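Local coordinates for protein citrate synthase (Sulfolobus solfataricus, PDB 1O7X) that is a dimeric, mostly helical enzyme of the citrate synthase family, at residues K117-S122 against S200-S205. Residues are numbered along the deposited sequence; the frame is centred on the assembly and turned at random.
Sequences KEKAIS and SDMYSS
Met202 reaches across to Lys119 and Ala120 with its terminal methyl, in a helix-to-helix contact of the mainly alpha-helical citrate synthase fold. The contact illustrates how one long, flexible side chain can bridge two helices whose backbones stay well apart: the nearest alpha carbons, Ala120 CA and Met202 CA, are 7.9 Å from each other. The Met202 chain runs extended as far as SD, then bends at its last torsion (chi3 -45°), which turns CE onto the aliphatic base of Lys119, beside both Lys119 CB and Lys119 CG. At this resolution the short 3.2 Å between Met202 CE and Lys119 CG shows only that the groups touch, not that they are squeezed. The same methyl lies 3.7 Å from Ala120 N, so it rests on the backbone of helix 116-138 as well as on a side chain. Leu343 and Ile347 of helix 330-352 pack on Ala120, and Ile346 of that helix on Met202, adding a third helix to this apolar junction.

Lys119 turns at the very bond the methyl touches, and its outer chain then passes Tyr203 at about a right angle, its CE 4.2 Å from Tyr203 CE1 and set obliquely to the ring. The contact there is made by a methylene; the ammonium group goes on to a salt bridge with Asp107, a loop residue that the tyrosine also touches.

Asp201 caps the start of helix 202-213, accepting from Ser204 N at 2.8 Å through OD2, while its OD1 forms a salt bridge with Lys214 of the second subunit. The capped turn that presents Met202 and Tyr203 thus also meets the dimer partner. One carbonyl, Asp201 O, receives two donors of the same residue from opposite faces of its plane: Ser205 N at 3.0 Å and Ser205 OG at 2.6 Å.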
ATOM      1  N   LYS A 117      -2.829   8.636 -19.026  1.00 44.68           N
ATOM      2  CA  LYS A 117      -3.134  10.048 -18.845  1.00 44.92           C
ATOM      3  C   LYS A 117      -4.609  10.345 -18.652  1.00 44.70           C
ATOM      4  O   LYS A 117      -5.001  11.072 -17.738  1.00 43.41           O
ATOM      5  CB  LYS A 117      -2.657  10.828 -20.079  1.00 45.95           C
ATOM      6  CG  LYS A 117      -1.147  10.795 -20.211  1.00 47.85           C
ATOM      7  CD  LYS A 117      -0.719  11.071 -21.643  1.00 49.51           C
ATOM      8  CE  LYS A 117       0.618  10.405 -21.948  1.00 50.34           C
ATOM      9  NZ  LYS A 117       1.372  11.252 -22.924  1.00 51.97           N
ATOM     10  N   GLU A 118      -5.452   9.752 -19.503  1.00 45.44           N
ATOM     11  CA  GLU A 118      -6.889   9.966 -19.387  1.00 46.61           C
ATOM     12  C   GLU A 118      -7.410   9.353 -18.090  1.00 44.70           C
ATOM     13  O   GLU A 118      -8.244   9.897 -17.371  1.00 44.10           O
ATOM     14  CB  GLU A 118      -7.631   9.404 -20.599  1.00 50.33           C
ATOM     15  CG  GLU A 118      -9.117   9.743 -20.575  1.00 54.80           C
ATOM     16  CD  GLU A 118      -9.926   9.201 -21.736  1.00 57.22           C
ATOM     17  OE1 GLU A 118      -9.398   8.443 -22.579  1.00 58.01           O
ATOM     18  OE2 GLU A 118     -11.136   9.551 -21.803  1.00 58.78           O
ATOM     19  N   LYS A 119      -6.865   8.183 -17.763  1.00 42.81           N
ATOM     20  CA  LYS A 119      -7.229   7.458 -16.554  1.00 40.66           C
ATOM     21  C   LYS A 119      -6.787   8.265 -15.352  1.00 38.91           C
ATOM     22  O   LYS A 119      -7.590   8.390 -14.431  1.00 38.47           O
ATOM     23  CB  LYS A 119      -6.668   6.056 -16.605  1.00 41.70           C
ATOM     24  CG  LYS A 119      -7.309   4.917 -15.864  1.00 41.45           C
ATOM     25  CD  LYS A 119      -8.741   5.126 -15.438  1.00 42.21           C
ATOM     26  CE  LYS A 119      -9.135   4.109 -14.379  1.00 42.66           C
ATOM     27  NZ  LYS A 119     -10.039   3.060 -14.922  1.00 43.13           N
ATOM     28  N   ALA A 120      -5.587   8.840 -15.352  1.00 37.55           N
ATOM     29  CA  ALA A 120      -5.127   9.652 -14.222  1.00 35.57           C
ATOM     30  C   ALA A 120      -6.018  10.867 -14.042  1.00 35.38           C
ATOM     31  O   ALA A 120      -6.459  11.218 -12.949  1.00 35.37           O
ATOM     32  CB  ALA A 120      -3.674  10.048 -14.359  1.00 34.68           C
ATOM     33  N   ILE A 121      -6.432  11.490 -15.138  1.00 36.37           N
ATOM     34  CA  ILE A 121      -7.375  12.613 -15.109  1.00 36.59           C
ATOM     35  C   ILE A 121      -8.674  12.189 -14.417  1.00 35.28           C
ATOM     36  O   ILE A 121      -9.190  12.944 -13.587  1.00 34.38           O
ATOM     37  CB  ILE A 121      -7.693  13.152 -16.520  1.00 37.04           C
ATOM     38  CG1 ILE A 121      -6.490  13.918 -17.093  1.00 35.99           C
ATOM     39  CG2 ILE A 121      -8.938  14.027 -16.586  1.00 36.59           C
ATOM     40  CD1 ILE A 121      -6.503  13.781 -18.609  1.00 36.35           C
ATOM     41  N   SER A 122      -9.168  10.993 -14.754  1.00 34.20           N
ATOM     42  CA  SER A 122     -10.409  10.544 -14.139  1.00 34.96           C
ATOM     43  C   SER A 122     -10.236  10.273 -12.655  1.00 34.41           C
ATOM     44  O   SER A 122     -11.182  10.478 -11.892  1.00 35.52           O
ATOM     45  CB  SER A 122     -11.039   9.360 -14.857  1.00 35.95           C
ATOM     46  OG  SER A 122     -10.351   8.168 -14.540  1.00 38.94           O
ATOM     47  N   SER A 200      -0.009  -3.392 -10.762  1.00 21.59           N
ATOM     48  CA  SER A 200      -1.289  -3.338 -10.063  1.00 22.76           C
ATOM     49  C   SER A 200      -2.022  -2.116 -10.616  1.00 23.80           C
ATOM     50  O   SER A 200      -1.439  -1.291 -11.336  1.00 24.90           O
ATOM     51  CB  SER A 200      -1.051  -3.228  -8.554  1.00 23.68           C
ATOM     52  OG  SER A 200      -2.235  -2.955  -7.823  1.00 22.91           O
ATOM     53  N   ASP A 201      -3.285  -1.899 -10.257  1.00 23.37           N
ATOM     54  CA  ASP A 201      -3.967  -0.750 -10.847  1.00 23.15           C
ATOM     55  C   ASP A 201      -3.577   0.561 -10.192  1.00 24.32           C
ATOM     56  O   ASP A 201      -2.864   0.625  -9.184  1.00 23.44           O
ATOM     57  CB  ASP A 201      -5.445  -1.142 -10.826  1.00 21.77           C
ATOM     58  CG  ASP A 201      -5.932  -1.108  -9.394  1.00 22.36           C
ATOM     59  OD1 ASP A 201      -5.661  -2.112  -8.698  1.00 22.48           O
ATOM     60  OD2 ASP A 201      -6.464  -0.036  -9.027  1.00 22.61           O
ATOM     61  N   MET A 202      -4.060   1.689 -10.723  1.00 26.33           N
ATOM     62  CA  MET A 202      -3.701   3.018 -10.251  1.00 26.97           C
ATOM     63  C   MET A 202      -4.376   3.286  -8.924  1.00 27.62           C
ATOM     64  O   MET A 202      -3.728   3.831  -8.016  1.00 28.93           O
ATOM     65  CB  MET A 202      -3.975   4.107 -11.278  1.00 26.97           C
ATOM     66  CG  MET A 202      -3.092   4.009 -12.505  1.00 27.46           C
ATOM     67  SD  MET A 202      -3.217   5.384 -13.678  1.00 28.37           S
ATOM     68  CE  MET A 202      -4.959   5.596 -13.791  1.00 28.20           C
ATOM     69  N   TYR A 203      -5.625   2.836  -8.789  1.00 27.97           N
ATOM     70  CA  TYR A 203      -6.327   3.028  -7.509  1.00 26.71           C
ATOM     71  C   TYR A 203      -5.622   2.230  -6.418  1.00 26.29           C
ATOM     72  O   TYR A 203      -5.401   2.722  -5.312  1.00 26.51           O
ATOM     73  CB  TYR A 203      -7.772   2.629  -7.543  1.00 27.20           C
ATOM     74  CG  TYR A 203      -8.688   3.465  -8.399  1.00 29.20           C
ATOM     75  CD1 TYR A 203      -9.232   2.921  -9.558  1.00 29.06           C
ATOM     76  CD2 TYR A 203      -9.037   4.763  -8.050  1.00 30.61           C
ATOM     77  CE1 TYR A 203     -10.081   3.636 -10.352  1.00 30.42           C
ATOM     78  CE2 TYR A 203      -9.906   5.496  -8.847  1.00 32.38           C
ATOM     79  CZ  TYR A 203     -10.434   4.918  -9.984  1.00 32.87           C
ATOM     80  OH  TYR A 203     -11.292   5.640 -10.801  1.00 35.26           O
ATOM     81  N   SER A 204      -5.156   1.025  -6.771  1.00 25.08           N
ATOM     82  CA  SER A 204      -4.383   0.266  -5.790  1.00 24.41           C
ATOM     83  C   SER A 204      -3.068   0.937  -5.432  1.00 25.23           C
ATOM     84  O   SER A 204      -2.656   0.951  -4.262  1.00 25.62           O
ATOM     85  CB  SER A 204      -4.227  -1.152  -6.309  1.00 23.51           C
ATOM     86  OG  SER A 204      -5.430  -1.866  -6.082  1.00 22.35           O
ATOM     87  N   SER A 205      -2.363   1.563  -6.389  1.00 24.79           N
ATOM     88  CA  SER A 205      -1.093   2.220  -6.059  1.00 23.30           C
ATOM     89  C   SER A 205      -1.341   3.403  -5.133  1.00 22.14           C
ATOM     90  O   SER A 205      -0.621   3.718  -4.190  1.00 18.10           O
ATOM     91  CB  SER A 205      -0.370   2.575  -7.355  1.00 23.75           C
ATOM     92  OG  SER A 205      -0.643   1.564  -8.301  1.00 24.09           O
TER